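Local coordinates for BRO1 protein (PDB 1ZB1) that takes part in sorting cargo proteins into multivesicular bodies, recruiting the deubiquitinase Doa4 to endosomes, with this Bro1 domain possibly binding Snf7, at residues S77-H81 with Y356-A361; W23-S28 with Y44-S50; E103-A107 with I238-W244; L73-S77 with W349-L353; L152-F156 with C186-A190. All coordinates share one frame; numbering follows the deposited sequence.

Contact 1 of 5, residues S77-H81 with Y356-A361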
# COMPACT_ATOMS: atom_id res chain seq x y z
N SER A 77 19.03 -5.50 -5.02
CA SER A 77 19.97 -6.49 -4.50
C SER A 77 21.40 -6.05 -4.78
O SER A 77 22.26 -6.15 -3.91
CB SER A 77 19.73 -7.88 -5.12
OG SER A 77 18.49 -8.42 -4.69
N PHE A 78 21.65 -5.57 -5.99
CA PHE A 78 22.98 -5.10 -6.37
C PHE A 78 23.42 -4.01 -5.40
O PHE A 78 24.55 -4.00 -4.92
CB PHE A 78 22.97 -4.51 -7.79
CG PHE A 78 24.23 -3.76 -8.12
CD1 PHE A 78 25.37 -4.44 -8.53
CD2 PHE A 78 24.30 -2.38 -7.95
CE1 PHE A 78 26.57 -3.76 -8.77
CE2 PHE A 78 25.49 -1.69 -8.19
CZ PHE A 78 26.63 -2.38 -8.59
N LEU A 79 22.51 -3.07 -5.15
CA LEU A 79 22.76 -1.94 -4.26
C LEU A 79 23.00 -2.36 -2.81
O LEU A 79 23.87 -1.81 -2.14
CB LEU A 79 21.56 -0.99 -4.27
CG LEU A 79 21.48 0.26 -5.15
CD1 LEU A 79 22.54 0.30 -6.23
CD2 LEU A 79 20.08 0.33 -5.71
N GLU A 80 22.22 -3.33 -2.34
CA GLU A 80 22.35 -3.79 -0.97
C GLU A 80 23.71 -4.44 -0.74
O GLU A 80 24.37 -4.18 0.28
CB GLU A 80 21.21 -4.77 -0.62
CG GLU A 80 21.14 -5.13 0.85
CD GLU A 80 20.84 -3.93 1.74
OE1 GLU A 80 21.54 -2.90 1.62
OE2 GLU A 80 19.90 -4.02 2.56
N HIS A 81 24.14 -5.29 -1.67
CA HIS A 81 25.45 -5.93 -1.55
C HIS A 81 26.56 -4.89 -1.66
O HIS A 81 27.60 -5.02 -1.00
CB HIS A 81 25.64 -7.00 -2.63
CG HIS A 81 24.95 -8.30 -2.34
ND1 HIS A 81 23.85 -8.73 -3.04
CD2 HIS A 81 25.21 -9.26 -1.43
CE1 HIS A 81 23.46 -9.90 -2.58
NE2 HIS A 81 24.27 -10.25 -1.60
N TYR A 356 16.26 -12.84 -4.16
CA TYR A 356 17.05 -12.22 -5.23
C TYR A 356 18.53 -11.98 -4.92
O TYR A 356 19.32 -11.77 -5.84
CB TYR A 356 16.43 -10.88 -5.64
CG TYR A 356 15.00 -10.99 -6.12
CD1 TYR A 356 13.93 -11.00 -5.22
CD2 TYR A 356 14.72 -11.12 -7.48
CE1 TYR A 356 12.61 -11.14 -5.67
CE2 TYR A 356 13.41 -11.26 -7.94
CZ TYR A 356 12.36 -11.27 -7.03
OH TYR A 356 11.08 -11.43 -7.49
N MET A 357 18.89 -12.03 -3.64
CA MET A 357 20.26 -11.76 -3.22
C MET A 357 21.38 -12.68 -3.74
O MET A 357 22.43 -12.20 -4.17
CB MET A 357 20.31 -11.69 -1.69
CG MET A 357 19.49 -10.55 -1.09
SD MET A 357 20.11 -8.89 -1.52
CE MET A 357 21.38 -8.68 -0.31
N GLN A 358 21.17 -13.99 -3.70
CA GLN A 358 22.18 -14.95 -4.15
C GLN A 358 22.73 -14.76 -5.57
O GLN A 358 23.94 -14.58 -5.76
CB GLN A 358 21.64 -16.38 -4.03
CG GLN A 358 22.27 -17.19 -2.90
CD GLN A 358 23.75 -17.45 -3.11
OE1 GLN A 358 24.57 -16.53 -3.09
NE2 GLN A 358 24.10 -18.72 -3.32
N ASP A 359 21.86 -14.80 -6.57
CA ASP A 359 22.29 -14.66 -7.96
C ASP A 359 23.04 -13.35 -8.24
O ASP A 359 24.00 -13.34 -9.02
CB ASP A 359 21.09 -14.78 -8.91
CG ASP A 359 20.51 -16.19 -8.95
OD1 ASP A 359 21.30 -17.16 -8.99
OD2 ASP A 359 19.27 -16.32 -8.95
N VAL A 360 22.60 -12.27 -7.61
CA VAL A 360 23.24 -10.97 -7.80
C VAL A 360 24.65 -10.93 -7.20
O VAL A 360 25.56 -10.38 -7.80
CB VAL A 360 22.37 -9.83 -7.20
CG1 VAL A 360 23.17 -8.54 -7.13
CG2 VAL A 360 21.13 -9.63 -8.07
N ALA A 361 24.82 -11.51 -6.02
CA ALA A 361 26.12 -11.52 -5.37
C ALA A 361 27.15 -12.25 -6.22
O ALA A 361 28.32 -11.85 -6.30
CB ALA A 361 26.03 -12.17 -4.00

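Contact 2 of 5, residues W23-S28 with Y44-S50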
# COMPACT_ATOMS: atom_id res chain seq x y z
N TRP A 23 26.43 4.01 -15.68
CA TRP A 23 27.28 3.25 -14.77
C TRP A 23 28.65 2.95 -15.38
O TRP A 23 29.65 2.91 -14.67
CB TRP A 23 26.61 1.92 -14.36
CG TRP A 23 25.83 1.99 -13.07
CD1 TRP A 23 24.47 2.00 -12.93
CD2 TRP A 23 26.37 2.03 -11.74
NE1 TRP A 23 24.13 2.04 -11.59
CE2 TRP A 23 25.27 2.06 -10.85
CE3 TRP A 23 27.67 2.05 -11.22
CZ2 TRP A 23 25.44 2.10 -9.46
CZ3 TRP A 23 27.83 2.09 -9.84
CH2 TRP A 23 26.72 2.12 -8.97
N LYS A 24 28.70 2.73 -16.70
CA LYS A 24 29.97 2.45 -17.37
C LYS A 24 30.92 3.63 -17.23
O LYS A 24 32.04 3.49 -16.74
CB LYS A 24 29.73 2.12 -18.85
CG LYS A 24 28.86 0.90 -19.07
CD LYS A 24 28.53 0.68 -20.55
CE LYS A 24 29.75 0.22 -21.33
NZ LYS A 24 29.42 -0.04 -22.77
N LYS A 25 30.47 4.81 -17.66
CA LYS A 25 31.30 6.01 -17.57
C LYS A 25 31.61 6.37 -16.12
O LYS A 25 32.73 6.73 -15.79
CB LYS A 25 30.58 7.18 -18.25
CG LYS A 25 31.32 8.51 -18.12
CD LYS A 25 30.54 9.63 -18.79
CE LYS A 25 31.20 10.98 -18.57
NZ LYS A 25 30.41 12.11 -19.15
N GLY A 26 30.60 6.25 -15.25
CA GLY A 26 30.78 6.59 -13.85
C GLY A 26 31.76 5.70 -13.11
O GLY A 26 32.54 6.16 -12.28
N LEU A 27 31.72 4.40 -13.41
CA LEU A 27 32.60 3.46 -12.74
C LEU A 27 34.02 3.52 -13.30
O LEU A 27 34.99 3.45 -12.55
CB LEU A 27 32.04 2.04 -12.88
CG LEU A 27 32.48 1.01 -11.84
CD1 LEU A 27 32.44 1.62 -10.44
CD2 LEU A 27 31.57 -0.21 -11.92
N SER A 28 34.15 3.66 -14.61
CA SER A 28 35.47 3.73 -15.21
C SER A 28 36.17 5.03 -14.77
O SER A 28 37.37 5.03 -14.49
CB SER A 28 35.39 3.64 -16.74
OG SER A 28 34.58 4.67 -17.28
N TYR A 44 38.39 -3.24 -13.82
CA TYR A 44 37.11 -3.05 -14.50
C TYR A 44 36.55 -4.33 -15.13
O TYR A 44 37.27 -5.04 -15.83
CB TYR A 44 37.27 -1.97 -15.57
CG TYR A 44 35.99 -1.49 -16.21
CD1 TYR A 44 35.00 -0.88 -15.45
CD2 TYR A 44 35.79 -1.62 -17.58
CE1 TYR A 44 33.83 -0.40 -16.05
CE2 TYR A 44 34.62 -1.14 -18.19
CZ TYR A 44 33.65 -0.53 -17.41
OH TYR A 44 32.50 -0.05 -17.99
N ASP A 45 35.28 -4.60 -14.88
CA ASP A 45 34.61 -5.77 -15.47
C ASP A 45 33.65 -5.17 -16.49
O ASP A 45 32.53 -4.78 -16.15
CB ASP A 45 33.81 -6.53 -14.41
CG ASP A 45 33.20 -7.82 -14.94
OD1 ASP A 45 32.93 -7.91 -16.16
OD2 ASP A 45 32.97 -8.74 -14.13
N GLU A 46 34.10 -5.08 -17.74
CA GLU A 46 33.30 -4.50 -18.81
C GLU A 46 31.94 -5.16 -19.01
O GLU A 46 30.93 -4.48 -19.13
CB GLU A 46 34.09 -4.54 -20.13
CG GLU A 46 33.28 -4.20 -21.38
CD GLU A 46 32.76 -2.77 -21.39
OE1 GLU A 46 31.94 -2.42 -20.51
OE2 GLU A 46 33.17 -2.00 -22.29
N LYS A 47 31.93 -6.49 -19.04
CA LYS A 47 30.68 -7.22 -19.24
C LYS A 47 29.66 -6.99 -18.13
O LYS A 47 28.51 -6.63 -18.39
CB LYS A 47 30.97 -8.72 -19.37
CG LYS A 47 29.76 -9.54 -19.77
CD LYS A 47 30.16 -10.99 -20.00
CE LYS A 47 28.96 -11.84 -20.42
NZ LYS A 47 27.96 -11.98 -19.33
N ALA A 48 30.07 -7.20 -16.88
CA ALA A 48 29.18 -7.00 -15.75
C ALA A 48 28.69 -5.55 -15.68
O ALA A 48 27.50 -5.31 -15.49
CB ALA A 48 29.88 -7.38 -14.45
N THR A 49 29.60 -4.60 -15.85
CA THR A 49 29.23 -3.18 -15.78
C THR A 49 28.26 -2.80 -16.89
O THR A 49 27.40 -1.94 -16.70
CB THR A 49 30.47 -2.27 -15.84
OG1 THR A 49 31.40 -2.69 -14.83
CG2 THR A 49 30.07 -0.81 -15.58
N SER A 50 28.39 -3.44 -18.05
CA SER A 50 27.49 -3.17 -19.17
C SER A 50 26.09 -3.72 -18.83
O SER A 50 25.08 -3.07 -19.11
CB SER A 50 28.02 -3.84 -20.44
OG SER A 50 27.15 -3.61 -21.53
O HOH W 1 27.53 -2.04 -23.65

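Contact 3 of 5, residues E103-A107 with I238-W244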
# COMPACT_ATOMS: atom_id res chain seq x y z
N GLU A 103 4.79 12.65 -9.25
CA GLU A 103 3.88 13.69 -9.72
C GLU A 103 2.40 13.35 -9.55
O GLU A 103 1.84 12.61 -10.35
CB GLU A 103 4.17 14.01 -11.19
CG GLU A 103 5.52 14.67 -11.40
CD GLU A 103 5.83 14.94 -12.86
OE1 GLU A 103 6.78 15.71 -13.12
OE2 GLU A 103 5.14 14.39 -13.75
N TYR A 104 1.78 13.89 -8.51
CA TYR A 104 0.36 13.64 -8.28
C TYR A 104 -0.47 14.77 -8.88
O TYR A 104 -1.03 14.63 -9.97
CB TYR A 104 0.05 13.54 -6.78
CG TYR A 104 0.76 12.43 -6.05
CD1 TYR A 104 1.91 12.69 -5.31
CD2 TYR A 104 0.28 11.12 -6.07
CE1 TYR A 104 2.57 11.69 -4.62
CE2 TYR A 104 0.93 10.10 -5.38
CZ TYR A 104 2.07 10.39 -4.65
OH TYR A 104 2.73 9.41 -3.95
N SER A 105 -0.55 15.87 -8.15
CA SER A 105 -1.30 17.05 -8.57
C SER A 105 -0.82 18.22 -7.73
O SER A 105 -0.32 19.22 -8.25
CB SER A 105 -2.80 16.84 -8.35
OG SER A 105 -3.32 15.83 -9.19
N SER A 106 -0.97 18.07 -6.42
CA SER A 106 -0.57 19.11 -5.47
C SER A 106 0.95 19.25 -5.40
O SER A 106 1.47 20.33 -5.11
CB SER A 106 -1.12 18.78 -4.08
OG SER A 106 -2.54 18.71 -4.10
N ALA A 107 1.67 18.16 -5.68
CA ALA A 107 3.13 18.18 -5.66
C ALA A 107 3.69 19.00 -6.82
O ALA A 107 2.94 19.48 -7.68
CB ALA A 107 3.66 16.74 -5.72
N ILE A 238 -2.37 18.16 1.32
CA ILE A 238 -2.21 16.75 1.66
C ILE A 238 -1.21 16.13 0.67
O ILE A 238 -1.15 16.54 -0.49
CB ILE A 238 -3.57 16.00 1.58
CG1 ILE A 238 -4.53 16.58 2.62
CG2 ILE A 238 -3.36 14.50 1.82
CD1 ILE A 238 -5.86 15.87 2.72
N TYR A 239 -0.44 15.16 1.14
CA TYR A 239 0.59 14.52 0.33
C TYR A 239 0.23 13.93 -1.05
O TYR A 239 0.77 14.36 -2.07
CB TYR A 239 1.30 13.45 1.16
CG TYR A 239 2.23 12.59 0.33
CD1 TYR A 239 3.29 13.16 -0.37
CD2 TYR A 239 2.01 11.22 0.20
CE1 TYR A 239 4.11 12.38 -1.20
CE2 TYR A 239 2.82 10.44 -0.62
CZ TYR A 239 3.86 11.03 -1.32
OH TYR A 239 4.62 10.26 -2.15
N GLY A 240 -0.67 12.96 -1.09
CA GLY A 240 -1.01 12.33 -2.36
C GLY A 240 -1.98 13.05 -3.28
O GLY A 240 -1.74 14.19 -3.70
N GLU A 241 -3.07 12.37 -3.62
CA GLU A 241 -4.10 12.92 -4.48
C GLU A 241 -5.21 13.50 -3.60
O GLU A 241 -5.65 12.86 -2.64
CB GLU A 241 -4.69 11.83 -5.38
CG GLU A 241 -3.68 11.21 -6.33
CD GLU A 241 -3.30 12.14 -7.47
OE1 GLU A 241 -3.37 13.37 -7.28
OE2 GLU A 241 -2.92 11.64 -8.54
N PRO A 242 -5.67 14.72 -3.92
CA PRO A 242 -6.73 15.35 -3.14
C PRO A 242 -7.98 14.47 -3.04
O PRO A 242 -8.64 14.42 -2.00
CB PRO A 242 -6.99 16.64 -3.91
CG PRO A 242 -5.65 16.97 -4.45
CD PRO A 242 -5.16 15.63 -4.96
N LYS A 243 -8.28 13.76 -4.13
CA LYS A 243 -9.45 12.88 -4.19
C LYS A 243 -9.48 11.78 -3.13
O LYS A 243 -10.56 11.31 -2.75
CB LYS A 243 -9.54 12.23 -5.57
CG LYS A 243 -9.90 13.17 -6.69
CD LYS A 243 -9.75 12.48 -8.05
CE LYS A 243 -10.55 11.19 -8.11
NZ LYS A 243 -10.37 10.49 -9.41
N TRP A 244 -8.31 11.35 -2.65
CA TRP A 244 -8.24 10.28 -1.67
C TRP A 244 -8.89 10.58 -0.32
O TRP A 244 -9.47 9.68 0.31
CB TRP A 244 -6.78 9.89 -1.40
CG TRP A 244 -6.05 9.35 -2.60
CD1 TRP A 244 -6.59 8.94 -3.78
CD2 TRP A 244 -4.64 9.12 -2.70
NE1 TRP A 244 -5.61 8.47 -4.62
CE2 TRP A 244 -4.40 8.56 -3.98
CE3 TRP A 244 -3.56 9.32 -1.84
CZ2 TRP A 244 -3.12 8.21 -4.42
CZ3 TRP A 244 -2.28 8.97 -2.27
CH2 TRP A 244 -2.07 8.42 -3.55

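Contact 4 of 5, residues L73-S77 with W349-L353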
# COMPACT_ATOMS: atom_id res chain seq x y z
N LEU A 73 13.84 -5.36 -8.11
CA LEU A 73 14.28 -6.20 -6.99
C LEU A 73 15.74 -6.63 -7.22
O LEU A 73 16.53 -6.67 -6.28
CB LEU A 73 13.41 -7.46 -6.86
CG LEU A 73 12.15 -7.55 -5.99
CD1 LEU A 73 12.10 -6.45 -4.96
CD2 LEU A 73 10.92 -7.53 -6.88
N LYS A 74 16.08 -6.96 -8.47
CA LYS A 74 17.44 -7.36 -8.79
C LYS A 74 18.41 -6.18 -8.65
O LYS A 74 19.54 -6.33 -8.15
CB LYS A 74 17.51 -7.93 -10.21
CG LYS A 74 16.82 -9.28 -10.34
CD LYS A 74 16.97 -9.90 -11.73
CE LYS A 74 16.41 -11.33 -11.73
NZ LYS A 74 16.42 -11.97 -13.08
N TYR A 75 17.97 -5.00 -9.08
CA TYR A 75 18.82 -3.82 -8.96
C TYR A 75 19.01 -3.45 -7.49
O TYR A 75 20.10 -3.06 -7.09
CB TYR A 75 18.23 -2.64 -9.74
CG TYR A 75 19.14 -1.42 -9.77
CD1 TYR A 75 20.45 -1.52 -10.24
CD2 TYR A 75 18.70 -0.18 -9.29
CE1 TYR A 75 21.31 -0.42 -10.22
CE2 TYR A 75 19.56 0.93 -9.27
CZ TYR A 75 20.86 0.80 -9.73
OH TYR A 75 21.73 1.87 -9.68
N TYR A 76 17.95 -3.58 -6.68
CA TYR A 76 18.08 -3.26 -5.25
C TYR A 76 19.10 -4.23 -4.63
O TYR A 76 19.95 -3.82 -3.83
CB TYR A 76 16.74 -3.41 -4.51
CG TYR A 76 16.75 -2.82 -3.10
CD1 TYR A 76 16.33 -1.51 -2.87
CD2 TYR A 76 17.23 -3.55 -2.01
CE1 TYR A 76 16.37 -0.94 -1.59
CE2 TYR A 76 17.28 -3.00 -0.72
CZ TYR A 76 16.85 -1.70 -0.52
OH TYR A 76 16.89 -1.14 0.75
N SER A 77 19.03 -5.50 -5.02
CA SER A 77 19.97 -6.49 -4.50
C SER A 77 21.40 -6.05 -4.78
O SER A 77 22.26 -6.15 -3.91
CB SER A 77 19.73 -7.88 -5.12
OG SER A 77 18.49 -8.42 -4.69
N TRP A 349 10.44 -6.94 4.74
CA TRP A 349 11.02 -6.52 3.46
C TRP A 349 12.20 -7.45 3.22
O TRP A 349 12.46 -7.86 2.09
CB TRP A 349 11.51 -5.06 3.52
CG TRP A 349 12.57 -4.70 2.48
CD1 TRP A 349 13.80 -4.14 2.71
CD2 TRP A 349 12.48 -4.87 1.05
NE1 TRP A 349 14.48 -3.97 1.52
CE2 TRP A 349 13.70 -4.41 0.49
CE3 TRP A 349 11.49 -5.38 0.19
CZ2 TRP A 349 13.96 -4.44 -0.89
CZ3 TRP A 349 11.75 -5.41 -1.19
CH2 TRP A 349 12.97 -4.94 -1.71
N GLU A 350 12.90 -7.79 4.30
CA GLU A 350 14.05 -8.68 4.23
C GLU A 350 13.71 -10.01 3.56
O GLU A 350 14.48 -10.52 2.75
CB GLU A 350 14.61 -8.95 5.64
CG GLU A 350 15.29 -7.76 6.31
CD GLU A 350 14.31 -6.78 6.96
OE1 GLU A 350 14.78 -5.89 7.71
OE2 GLU A 350 13.09 -6.88 6.73
N LYS A 351 12.55 -10.57 3.90
CA LYS A 351 12.11 -11.83 3.32
C LYS A 351 11.66 -11.69 1.87
O LYS A 351 11.77 -12.63 1.08
CB LYS A 351 10.97 -12.43 4.16
CG LYS A 351 11.42 -12.86 5.55
CD LYS A 351 10.29 -13.52 6.33
CE LYS A 351 10.74 -13.95 7.72
NZ LYS A 351 9.67 -14.68 8.46
N ILE A 352 11.13 -10.52 1.51
CA ILE A 352 10.70 -10.28 0.14
C ILE A 352 11.93 -10.17 -0.77
O ILE A 352 11.94 -10.69 -1.88
CB ILE A 352 9.88 -8.96 0.03
CG1 ILE A 352 8.49 -9.16 0.65
CG2 ILE A 352 9.78 -8.52 -1.42
CD1 ILE A 352 7.67 -7.87 0.76
N LEU A 353 12.97 -9.52 -0.27
CA LEU A 353 14.20 -9.31 -1.03
C LEU A 353 15.10 -10.54 -1.13
O LEU A 353 15.72 -10.80 -2.16
CB LEU A 353 14.98 -8.16 -0.41
CG LEU A 353 16.37 -7.81 -0.97
CD1 LEU A 353 16.23 -7.32 -2.40
CD2 LEU A 353 17.01 -6.73 -0.10
O HOH W 2 17.51 -2.93 2.72

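Contact 5 of 5, residues L152-F156 with C186-A190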
# COMPACT_ATOMS: atom_id res chain seq x y z
N LEU A 152 -0.80 -6.39 -2.45
CA LEU A 152 -1.02 -5.20 -1.63
C LEU A 152 -0.34 -5.41 -0.27
O LEU A 152 0.14 -4.47 0.36
CB LEU A 152 -2.51 -4.94 -1.44
CG LEU A 152 -3.24 -4.33 -2.65
CD1 LEU A 152 -4.74 -4.37 -2.42
CD2 LEU A 152 -2.77 -2.89 -2.87
N THR A 153 -0.30 -6.67 0.17
CA THR A 153 0.33 -7.00 1.44
C THR A 153 1.83 -6.73 1.33
O THR A 153 2.43 -6.18 2.26
CB THR A 153 0.07 -8.49 1.81
OG1 THR A 153 -1.32 -8.67 2.09
CG2 THR A 153 0.89 -8.90 3.03
N LYS A 154 2.43 -7.09 0.20
CA LYS A 154 3.86 -6.84 0.03
C LYS A 154 4.13 -5.33 -0.08
O LYS A 154 5.14 -4.84 0.44
CB LYS A 154 4.39 -7.57 -1.21
CG LYS A 154 4.51 -9.08 -1.02
CD LYS A 154 4.99 -9.78 -2.27
CE LYS A 154 5.17 -11.27 -2.03
NZ LYS A 154 5.57 -11.98 -3.28
N ALA A 155 3.24 -4.60 -0.75
CA ALA A 155 3.43 -3.15 -0.87
C ALA A 155 3.48 -2.57 0.54
O ALA A 155 4.34 -1.76 0.86
CB ALA A 155 2.28 -2.52 -1.66
N PHE A 156 2.54 -3.01 1.38
CA PHE A 156 2.45 -2.58 2.78
C PHE A 156 3.80 -2.78 3.46
O PHE A 156 4.33 -1.87 4.10
CB PHE A 156 1.33 -3.39 3.47
CG PHE A 156 1.31 -3.29 4.98
CD1 PHE A 156 1.57 -2.09 5.63
CD2 PHE A 156 0.95 -4.41 5.74
CE1 PHE A 156 1.48 -2.00 7.03
CE2 PHE A 156 0.86 -4.33 7.14
CZ PHE A 156 1.12 -3.13 7.78
N CYS A 186 -2.20 0.75 1.88
CA CYS A 186 -2.06 -0.60 1.34
C CYS A 186 -2.63 -1.66 2.28
O CYS A 186 -3.27 -2.62 1.83
CB CYS A 186 -0.59 -0.90 1.03
SG CYS A 186 0.11 0.14 -0.30
N HIS A 187 -2.39 -1.50 3.58
CA HIS A 187 -2.91 -2.45 4.56
C HIS A 187 -4.44 -2.40 4.54
O HIS A 187 -5.11 -3.44 4.49
CB HIS A 187 -2.38 -2.11 5.96
CG HIS A 187 -2.73 -3.12 7.00
ND1 HIS A 187 -2.38 -2.97 8.33
CD2 HIS A 187 -3.41 -4.29 6.92
CE1 HIS A 187 -2.83 -4.01 9.02
NE2 HIS A 187 -3.46 -4.82 8.19
N ALA A 188 -4.99 -1.19 4.58
CA ALA A 188 -6.44 -1.02 4.57
C ALA A 188 -7.07 -1.65 3.33
O ALA A 188 -8.08 -2.35 3.43
CB ALA A 188 -6.81 0.47 4.65
N GLU A 189 -6.47 -1.42 2.16
CA GLU A 189 -7.00 -1.96 0.91
C GLU A 189 -6.90 -3.48 0.87
O GLU A 189 -7.80 -4.15 0.35
CB GLU A 189 -6.29 -1.36 -0.30
CG GLU A 189 -6.53 0.14 -0.47
CD GLU A 189 -5.93 0.70 -1.75
OE1 GLU A 189 -4.93 0.14 -2.24
OE2 GLU A 189 -6.46 1.71 -2.27
N ALA A 190 -5.82 -4.04 1.40
CA ALA A 190 -5.65 -5.49 1.41
C ALA A 190 -6.79 -6.11 2.25
O ALA A 190 -7.42 -7.07 1.81
CB ALA A 190 -4.29 -5.86 2.00

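Contact 1 of 5, residues S77-H81 with Y356-A361
Two side chains, His81 and Met357, turn their CG atoms back beside their own backbone N (chi1 -79° for His81), and Met357 then bends again at chi2 and chi3, which folds its thioether tip over the imidazole. Met357 CE lies 3.6 Å from the centroid of the His81 ring, 22° off the ring normal, a CH-pi contact. Ala361 CB covers the opposite face at 3.8 Å from the same centroid, so the imidazole is clamped between two methyl groups. The ring also comes close to the other backbone, His81 CE1 standing 3.0 Å from Met357 O. A weak, bent bond from His81 ND1 to Ser77 O, 3.2 Å long, ties it back to its own helix. Val360 sets its two branches against that helix: CG1 stands 3.5 Å from Phe78 N, and CG2 rests against Ser77 CB at 3.7 Å. Ser77 OG packs against Tyr356 CB while its hydrogen bond goes to Leu73 O. The two short axes approach to 9.2 Å and cross at -72°, and Ser77, His81, Met357 and Val360 make most of the contact. Helix 349-371, the last of the chain, thus lies across helix 65-86, whose Glu80 forms a salt bridge with Lys122 of helix 118-139.

Contact 2 of 5, residues W23-S28 with Y44-S50
Lys24 and Thr49 meet in a partly buried, mixed apolar and polar contact between the start of helix 23-34 and the turn and first residues of helix 46-58, near one end of the elongated domain. Thr49 directs its methyl at the other helix: Thr49 CG2 lies 3.7 Å from Lys24 CA, with Leu27 CD2 next to the hydroxyl, 3.8 Å from Thr49 OG1. That hydroxyl is turned back into its own helix, where it bonds Asp45 O from above the carbonyl plane; the same oxygen also accepts from Thr49 N. Tyr44 extends its ring with CG anti to N (chi1 -170°), and its OH reaches Lys24 CB at 3.6 Å, while Leu27 CB lies at the ring edge.

The two helices follow one another in the Bro1 domain and run roughly opposite ways, their short axes 130° apart, and the second begins with a clear N-cap: Asp45 OD1 accepts from Ala48 N at 3.0 Å, with an almost straight N-H...O angle of 172°.

Along the outer side, the Lys24 chain bends at chi3. Lys24 NZ remains 4.1 Å from Glu46 OE1, too far for a salt bridge, though the charges are opposite, and instead donates to a water that also bonds Ser50 OG. Deeper in, Leu367 of helix 349-371 touches both Leu27 and Thr49.

Contact 3 of 5, residues E103-A107 with I238-W244
Tyr104 meets Tyr239 and Gly240 with a ring set by chi1 -61°, its CG anti to the carbonyl carbon, which carries the phenol across to the other segment. Tyr239 takes the other course, CG anti to N (chi1 171°), a torsion that returns the ring to Tyr104 although CB starts away from the loop. The edge of Tyr104 faces the ring of Tyr239 in a T-shaped pair, centroids 5.1 Å apart and planes at 76°. Their hydroxyls are hydrogen-bonded at 2.7 Å between Tyr104 OH and Tyr239 OH, and Tyr239 OH is also hydrogen-bonded to Asp173, its strongest polar partner. Gly240 CA sits centrally over one face of the Tyr104 ring, 4.0 Å from its centroid. With Trp244, whose CH2 is 3.9 Å from Tyr104 CE2, the two tyrosines form an aromatic cluster that joins the loop between strands 97-100 and 112-115 to the entrance of helix 242-269. Phe11 stacks on Trp244, adding the N-terminal part of the chain.

Glu241 bends at chi2, bringing its carboxylate beside Tyr104, where Glu241 OE1 is 3.5 Å from Tyr104 CB. Ser105 OG stands 3.1 Å from that Glu241 OE1, yet it bonds Tyr104 O, from above the carbonyl plane and nearly side-on to the C=O. Ser106 OG touches the proline ring at Pro242 CG, 3.6 Å away. Gly240 O is buried here without a polar partner in the model.

Contact 4 of 5, residues L73-S77 with W349-L353
Leu73 touches Trp349 where two helices of the Bro1 domain cross steeply, helix 65-86 and the start of the C-terminal helix 349-371; the short axes cross at a signed angle of -106° and come no nearer than 11.6 Å, a separation bridged by large side chains. At Leu73 the methyl CD1 abuts the rim of the indole, 3.7 Å from Trp349 CH2, the leucine and the indole passing one another and pointing opposite ways.

Three residues on, Tyr76 holds its CG anti to the backbone N (chi1 -168°) and offers a ring face to the same indole. Trp349 enters edge first: the planes are almost perpendicular, at 88°, and the centroid of its six-membered ring is 5.1 Å from that of Tyr76, a T-shaped stack. The nearest atoms are Trp349 CZ2 and Tyr76 CD2, 3.6 Å apart. Leu353 CD2 also touches this ring, at Tyr76 CD2, its side chain crossing the tyrosine at about a right angle. A water bonds Tyr76 OH and accepts a weak bond from Trp349 NE1, linking the polar atoms of the pair. Leu126 of helix 118-139 touches both aromatic side chains.

Ser77 closes the segment. Its OG donates to Leu73 O, which Ser77 N reaches from the opposite face of the carbonyl plane, and Leu353 CD1 packs 3.4 Å from Ser77 OG.

Contact 5 of 5, residues L152-F156 with C186-A190
Phe156 and His187 run alongside each other in the same direction, each with CG anti to its backbone N. Their rings form an offset stack, with centroids 4.5 Å apart and planes inclined by 21°. The displacement places His187 CB, rather than the imidazole, over the middle of the phenyl: His187 CB is 3.8 Å from the Phe156 centroid, only 3° off the ring normal. The imidazole overlaps the outer end of the phenyl, where Phe156 CZ meets His187 ND1 at 3.5 Å. Asp342 accepts a hydrogen bond from His187 NE2, which would restrain rotation of the imidazole.

Beside the stack, Cys186 CB fits against Leu152 O at 3.7 Å and also touches Phe156 CB, and Cys186 SG turns to Ala155 CB, likewise 3.7 Å away. At the other end Leu152 lays CB against Ala190 CB, while its side chain crosses that of Glu189 at about a right angle, with Leu152 CD2 near Glu189 OE1; Glu189 OE2 is engaged by Phe11 N.

The small residues Ala155, Cys186 and Ala190 go with a short interaxial distance, 8.3 Å. Helices 146-165 and 176-198 follow one another in the chain and run antiparallel, the short axes at 159°, an antiparallel helical pairing consistent with the TPR-like helical architecture of Bro1 domains.

How the contacts relate
Contacts 1 and 4 are neighbouring patches of one helix pair, 65-86 and 349-371; they share Ser77, their centres are 8 Å apart, and Tyr356 CE1 meets Leu73 CG at 3.6 Å. Contact 2 adjoins both: Phe78 CE2 packs 4.0 Å from Trp23 CZ2, and Trp23 NE1 probably hydrogen-bonds Tyr75 OH at 3.1 Å. Contact 5, whose centre lies about 4 Å from that of the chain, touches contact 4 through Ile352 CD1 and Lys154 CG, 3.8 Å apart. Contact 3 stands apart, its nearest atoms about 7 Å from contact 5. In sequence, contact 5 is nested within contact 3, itself nested within contacts 1 and 4, whereas contact 2 closes beforehand.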